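Local coordinates for tyrosinase (Burkholderia thailandensis, PDB 5ZRD), which is a copper-dependent monooxygenase that hydroxylates monophenols to catechols and probably oxidises these further to quinones, at a site holding two copper ions, at residues A[287-301]-A[503-515]. Sequence-based numbering, arbitrary orientation.
Sequences FDYGGDEIGQIAGAN and FRVEFIHRGGGVP
Arg510 lies with its guanidinium group between the ring of Phe287 and the side-chain amide of Asn301. Phe287 CE1 sits over the centre of one face, 3.3 Å from Arg510 CZ, the ring leaning over that face with the two planes 36° apart. Asn301 OD1 reaches the opposite face, its amide turned almost perpendicular to the guanidinium. At the edge, Arg510 NH1 donates to two carbonyls, Ala298 O at 2.9 Å and Ala300 O at 2.8 Å. One nitrogen thus ties down the chain after strand 295-297; it lies above both carbonyl planes. A bend at chi2 (-63°) folds the arginine back to this position, although its CB points away from the partner segment. Along the parallel strand pair, His509 N bonds to Gln296 O and Ala298 N to His509 O, the latter at 2.9 Å. On the face carrying Gln296, Ile508 CG2 packs 3.9 Å from Phe287 CD2. Farther along, extended Glu506 brings OE1 to 2.5 Å from Gly291 O, a spacing that suggests a protonated carboxyl group; Tyr446 OH bonds to both oxygens. Arg504 closes the far end, with NH1 on Asp292 O (2.9 Å); the main partner of NH2 is Glu458 of strand 456-466, and its bridge to Asp292 OD1 is long and weak. Strand 295-297 forms an outer edge of a mixed four-stranded sheet, beside strand 502-509, whose other neighbour is the antiparallel strand 441-450. Arg510 also pairs with Glu306 and bonds to Gly285 O at the end of helix 274-285, which carries the copper ligands His277 and His281.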
loop_
_atom_site.group_PDB
_atom_site.type_symbol
_atom_site.label_atom_id
_atom_site.label_comp_id
_atom_site.label_asym_id
_atom_site.label_seq_id
_atom_site.Cartn_x
_atom_site.Cartn_y
_atom_site.Cartn_z
ATOM N N PHE A 287 19.262 -7.729 -31.960
ATOM C CA PHE A 287 20.421 -6.820 -31.989
ATOM C C PHE A 287 21.417 -7.214 -33.098
ATOM O O PHE A 287 21.975 -8.349 -33.127
ATOM C CB PHE A 287 21.119 -6.830 -30.633
ATOM C CG PHE A 287 20.294 -6.247 -29.526
ATOM C CD1 PHE A 287 19.248 -6.962 -28.982
ATOM C CD2 PHE A 287 20.554 -4.980 -29.040
ATOM C CE1 PHE A 287 18.464 -6.425 -27.977
ATOM C CE2 PHE A 287 19.796 -4.458 -28.005
ATOM C CZ PHE A 287 18.748 -5.179 -27.484
ATOM N N ASP A 288 21.612 -6.279 -34.025
ATOM C CA ASP A 288 22.688 -6.297 -35.026
ATOM C C ASP A 288 24.008 -6.248 -34.307
ATOM O O ASP A 288 24.159 -5.336 -33.512
ATOM C CB ASP A 288 22.592 -5.007 -35.879
ATOM C CG ASP A 288 22.779 -5.250 -37.376
ATOM O OD1 ASP A 288 23.191 -6.350 -37.818
ATOM O OD2 ASP A 288 22.490 -4.301 -38.138
ATOM N N TYR A 289 24.980 -7.152 -34.547
ATOM C CA TYR A 289 26.331 -6.953 -33.896
ATOM C C TYR A 289 26.859 -5.546 -34.224
ATOM O O TYR A 289 27.508 -4.898 -33.379
ATOM C CB TYR A 289 27.405 -7.965 -34.311
ATOM C CG TYR A 289 28.587 -8.033 -33.366
ATOM C CD1 TYR A 289 28.405 -8.407 -32.039
ATOM C CD2 TYR A 289 29.887 -7.733 -33.773
ATOM C CE1 TYR A 289 29.471 -8.491 -31.151
ATOM C CE2 TYR A 289 30.961 -7.787 -32.888
ATOM C CZ TYR A 289 30.759 -8.184 -31.571
ATOM O OH TYR A 289 31.791 -8.294 -30.664
ATOM N N GLY A 290 26.549 -5.083 -35.435
ATOM C CA GLY A 290 26.713 -3.681 -35.790
ATOM C C GLY A 290 28.183 -3.326 -35.857
ATOM O O GLY A 290 29.019 -4.184 -36.162
ATOM N N GLY A 291 28.507 -2.077 -35.555
ATOM C CA GLY A 291 29.897 -1.654 -35.607
ATOM C C GLY A 291 30.200 -0.488 -34.678
ATOM O O GLY A 291 29.838 -0.473 -33.471
ATOM N N ASP A 292 30.813 0.511 -35.316
ATOM C CA ASP A 292 31.671 1.534 -34.723
ATOM C C ASP A 292 30.943 2.855 -34.308
ATOM O O ASP A 292 31.554 3.783 -33.739
ATOM C CB ASP A 292 32.738 1.809 -35.782
ATOM C CG ASP A 292 33.882 2.569 -35.255
ATOM O OD1 ASP A 292 33.898 2.877 -34.048
ATOM O OD2 ASP A 292 34.772 2.869 -36.057
ATOM N N GLU A 293 29.638 2.900 -34.596
ATOM C CA GLU A 293 28.755 4.070 -34.374
ATOM C C GLU A 293 28.796 4.517 -32.904
ATOM O O GLU A 293 29.314 3.814 -32.025
ATOM C CB GLU A 293 27.306 3.790 -34.805
ATOM C CG GLU A 293 26.952 2.329 -35.068
ATOM C CD GLU A 293 27.196 1.832 -36.490
ATOM O OE1 GLU A 293 26.766 2.512 -37.432
ATOM O OE2 GLU A 293 27.814 0.759 -36.652
ATOM N N ILE A 294 28.253 5.709 -32.653
ATOM C CA ILE A 294 28.255 6.318 -31.307
ATOM C C ILE A 294 27.187 5.603 -30.459
ATOM O O ILE A 294 27.402 5.301 -29.285
ATOM C CB ILE A 294 28.064 7.856 -31.398
ATOM C CG1 ILE A 294 29.310 8.556 -31.969
ATOM C CG2 ILE A 294 27.630 8.461 -30.064
ATOM C CD1 ILE A 294 30.489 8.672 -31.014
ATOM N N GLY A 295 26.055 5.313 -31.089
ATOM C CA GLY A 295 24.929 4.628 -30.462
ATOM C C GLY A 295 23.904 4.212 -31.507
ATOM O O GLY A 295 23.978 4.663 -32.649
ATOM N N GLN A 296 22.943 3.376 -31.121
ATOM C CA GLN A 296 22.064 2.684 -32.067
ATOM C C GLN A 296 20.841 2.134 -31.323
ATOM O O GLN A 296 20.944 1.644 -30.196
ATOM C CB GLN A 296 22.791 1.516 -32.751
ATOM C CG GLN A 296 23.362 1.830 -34.127
ATOM C CD GLN A 296 22.318 1.882 -35.219
ATOM O OE1 GLN A 296 21.165 2.265 -35.005
ATOM N NE2 GLN A 296 22.728 1.507 -36.418
ATOM N N ILE A 297 19.701 2.197 -31.998
ATOM C CA ILE A 297 18.452 1.639 -31.528
ATOM C C ILE A 297 18.245 0.294 -32.224
ATOM O O ILE A 297 18.272 0.246 -33.449
ATOM C CB ILE A 297 17.310 2.613 -31.858
ATOM C CG1 ILE A 297 17.555 3.982 -31.219
ATOM C CG2 ILE A 297 15.953 2.038 -31.489
ATOM C CD1 ILE A 297 17.808 3.927 -29.737
ATOM N N ALA A 298 18.052 -0.781 -31.456
ATOM C CA ALA A 298 17.641 -2.072 -32.014
ATOM C C ALA A 298 16.109 -2.177 -31.965
ATOM O O ALA A 298 15.506 -2.660 -30.948
ATOM C CB ALA A 298 18.297 -3.216 -31.256
ATOM N N GLY A 299 15.491 -1.795 -33.093
ATOM C CA GLY A 299 14.030 -1.790 -33.249
ATOM C C GLY A 299 13.450 -3.168 -33.531
ATOM O O GLY A 299 12.214 -3.307 -33.533
ATOM N N ALA A 300 14.298 -4.195 -33.757
ATOM C CA ALA A 300 13.788 -5.575 -33.908
ATOM C C ALA A 300 13.498 -6.210 -32.532
ATOM O O ALA A 300 14.343 -6.819 -31.901
ATOM C CB ALA A 300 14.740 -6.413 -34.716
ATOM N N ASN A 301 12.282 -6.048 -32.062
ATOM C CA ASN A 301 11.932 -6.466 -30.701
ATOM C C ASN A 301 11.423 -7.920 -30.724
ATOM O O ASN A 301 10.248 -8.221 -30.426
ATOM C CB ASN A 301 10.896 -5.532 -30.088
ATOM C CG ASN A 301 11.433 -4.165 -29.724
ATOM O OD1 ASN A 301 12.594 -4.006 -29.322
ATOM N ND2 ASN A 301 10.553 -3.180 -29.745
ATOM N N PHE A 503 38.946 6.555 -24.222
ATOM C CA PHE A 503 38.002 5.458 -24.193
ATOM C C PHE A 503 36.584 5.988 -24.429
ATOM O O PHE A 503 36.251 7.080 -24.024
ATOM C CB PHE A 503 38.072 4.694 -22.866
ATOM C CG PHE A 503 39.413 4.094 -22.570
ATOM C CD1 PHE A 503 39.883 3.028 -23.318
ATOM C CD2 PHE A 503 40.193 4.595 -21.538
ATOM C CE1 PHE A 503 41.119 2.480 -23.047
ATOM C CE2 PHE A 503 41.434 4.049 -21.268
ATOM C CZ PHE A 503 41.893 2.988 -22.020
ATOM N N ARG A 504 35.747 5.149 -25.031
ATOM C CA ARG A 504 34.321 5.426 -25.109
ATOM C C ARG A 504 33.555 4.095 -25.104
ATOM O O ARG A 504 34.097 3.055 -25.464
ATOM C CB ARG A 504 34.023 6.239 -26.377
ATOM C CG ARG A 504 34.245 5.436 -27.645
ATOM C CD ARG A 504 34.236 6.288 -28.899
ATOM N NE ARG A 504 33.027 6.033 -29.645
ATOM C CZ ARG A 504 32.921 5.139 -30.617
ATOM N NH1 ARG A 504 31.720 4.777 -31.043
ATOM N NH2 ARG A 504 34.010 4.610 -31.146
ATOM N N VAL A 505 32.276 4.153 -24.739
ATOM C CA VAL A 505 31.395 3.006 -24.867
ATOM C C VAL A 505 30.241 3.410 -25.787
ATOM O O VAL A 505 29.687 4.445 -25.620
ATOM C CB VAL A 505 30.849 2.533 -23.507
ATOM C CG1 VAL A 505 31.936 1.989 -22.612
ATOM C CG2 VAL A 505 30.086 3.634 -22.795
ATOM N N GLU A 506 29.902 2.554 -26.724
ATOM C CA GLU A 506 28.717 2.660 -27.568
ATOM C C GLU A 506 27.640 1.785 -26.910
ATOM O O GLU A 506 27.869 0.588 -26.691
ATOM C CB GLU A 506 29.078 2.185 -28.984
ATOM C CG GLU A 506 27.913 1.952 -29.940
ATOM C CD GLU A 506 28.199 1.121 -31.195
ATOM O OE1 GLU A 506 29.320 0.548 -31.297
ATOM O OE2 GLU A 506 27.285 1.021 -32.070
ATOM N N PHE A 507 26.508 2.383 -26.544
ATOM C CA PHE A 507 25.334 1.623 -26.130
ATOM C C PHE A 507 24.453 1.292 -27.334
ATOM O O PHE A 507 24.197 2.144 -28.190
ATOM C CB PHE A 507 24.511 2.397 -25.111
ATOM C CG PHE A 507 25.187 2.518 -23.781
ATOM C CD1 PHE A 507 26.022 3.582 -23.514
ATOM C CD2 PHE A 507 25.001 1.551 -22.808
ATOM C CE1 PHE A 507 26.645 3.681 -22.280
ATOM C CE2 PHE A 507 25.620 1.655 -21.572
ATOM C CZ PHE A 507 26.439 2.722 -21.310
ATOM N N ILE A 508 24.018 0.046 -27.413
ATOM C CA ILE A 508 23.002 -0.318 -28.366
ATOM C C ILE A 508 21.784 -0.782 -27.563
ATOM O O ILE A 508 21.880 -1.772 -26.831
ATOM C CB ILE A 508 23.514 -1.400 -29.331
ATOM C CG1 ILE A 508 24.808 -0.974 -30.038
ATOM C CG2 ILE A 508 22.427 -1.785 -30.323
ATOM C CD1 ILE A 508 25.477 -2.103 -30.809
ATOM N N HIS A 509 20.666 -0.081 -27.700
ATOM C CA HIS A 509 19.573 -0.276 -26.778
ATOM C C HIS A 509 18.232 -0.268 -27.520
ATOM O O HIS A 509 18.160 0.024 -28.704
ATOM C CB HIS A 509 19.642 0.774 -25.686
ATOM C CG HIS A 509 19.619 2.145 -26.234
ATOM N ND1 HIS A 509 18.442 2.840 -26.384
ATOM C CD2 HIS A 509 20.606 2.927 -26.722
ATOM C CE1 HIS A 509 18.708 4.023 -26.910
ATOM N NE2 HIS A 509 20.032 4.101 -27.135
ATOM N N ARG A 510 17.177 -0.622 -26.809
ATOM C CA ARG A 510 15.834 -0.648 -27.409
ATOM C C ARG A 510 15.251 0.771 -27.547
ATOM O O ARG A 510 14.335 1.005 -28.348
ATOM C CB ARG A 510 14.919 -1.511 -26.551
ATOM C CG ARG A 510 15.394 -2.948 -26.375
ATOM C CD ARG A 510 15.431 -3.665 -27.689
ATOM N NE ARG A 510 15.274 -5.115 -27.601
ATOM C CZ ARG A 510 15.256 -5.898 -28.661
ATOM N NH1 ARG A 510 15.594 -5.389 -29.839
ATOM N NH2 ARG A 510 14.883 -7.161 -28.555
ATOM N N GLY A 511 15.750 1.712 -26.762
ATOM C CA GLY A 511 15.175 3.080 -26.701
ATOM C C GLY A 511 13.658 3.088 -26.490
ATOM O O GLY A 511 12.939 3.779 -27.217
ATOM N N GLY A 512 13.167 2.315 -25.516
ATOM C CA GLY A 512 11.728 2.235 -25.216
ATOM C C GLY A 512 10.960 1.295 -26.146
ATOM O O GLY A 512 9.894 0.783 -25.768
ATOM N N GLY A 513 11.466 1.067 -27.363
ATOM C CA GLY A 513 10.745 0.289 -28.387
ATOM C C GLY A 513 9.530 1.036 -28.920
ATOM O O GLY A 513 8.607 0.416 -29.466
ATOM N N VAL A 514 9.553 2.370 -28.783
ATOM C CA VAL A 514 8.368 3.239 -28.941
ATOM C C VAL A 514 8.831 4.629 -29.430
ATOM O O VAL A 514 10.036 4.901 -29.429
ATOM C CB VAL A 514 7.573 3.306 -27.614
ATOM C CG1 VAL A 514 6.982 1.956 -27.219
ATOM C CG2 VAL A 514 8.402 3.856 -26.464
ATOM N N PRO A 515 7.895 5.516 -29.880
ATOM C CA PRO A 515 8.201 6.922 -30.224
ATOM C C PRO A 515 7.902 7.949 -29.114
ATOM O O PRO A 515 8.174 9.138 -29.299
ATOM C CB PRO A 515 7.297 7.193 -31.433
ATOM C CG PRO A 515 6.030 6.461 -31.086
ATOM C CD PRO A 515 6.479 5.290 -30.232
#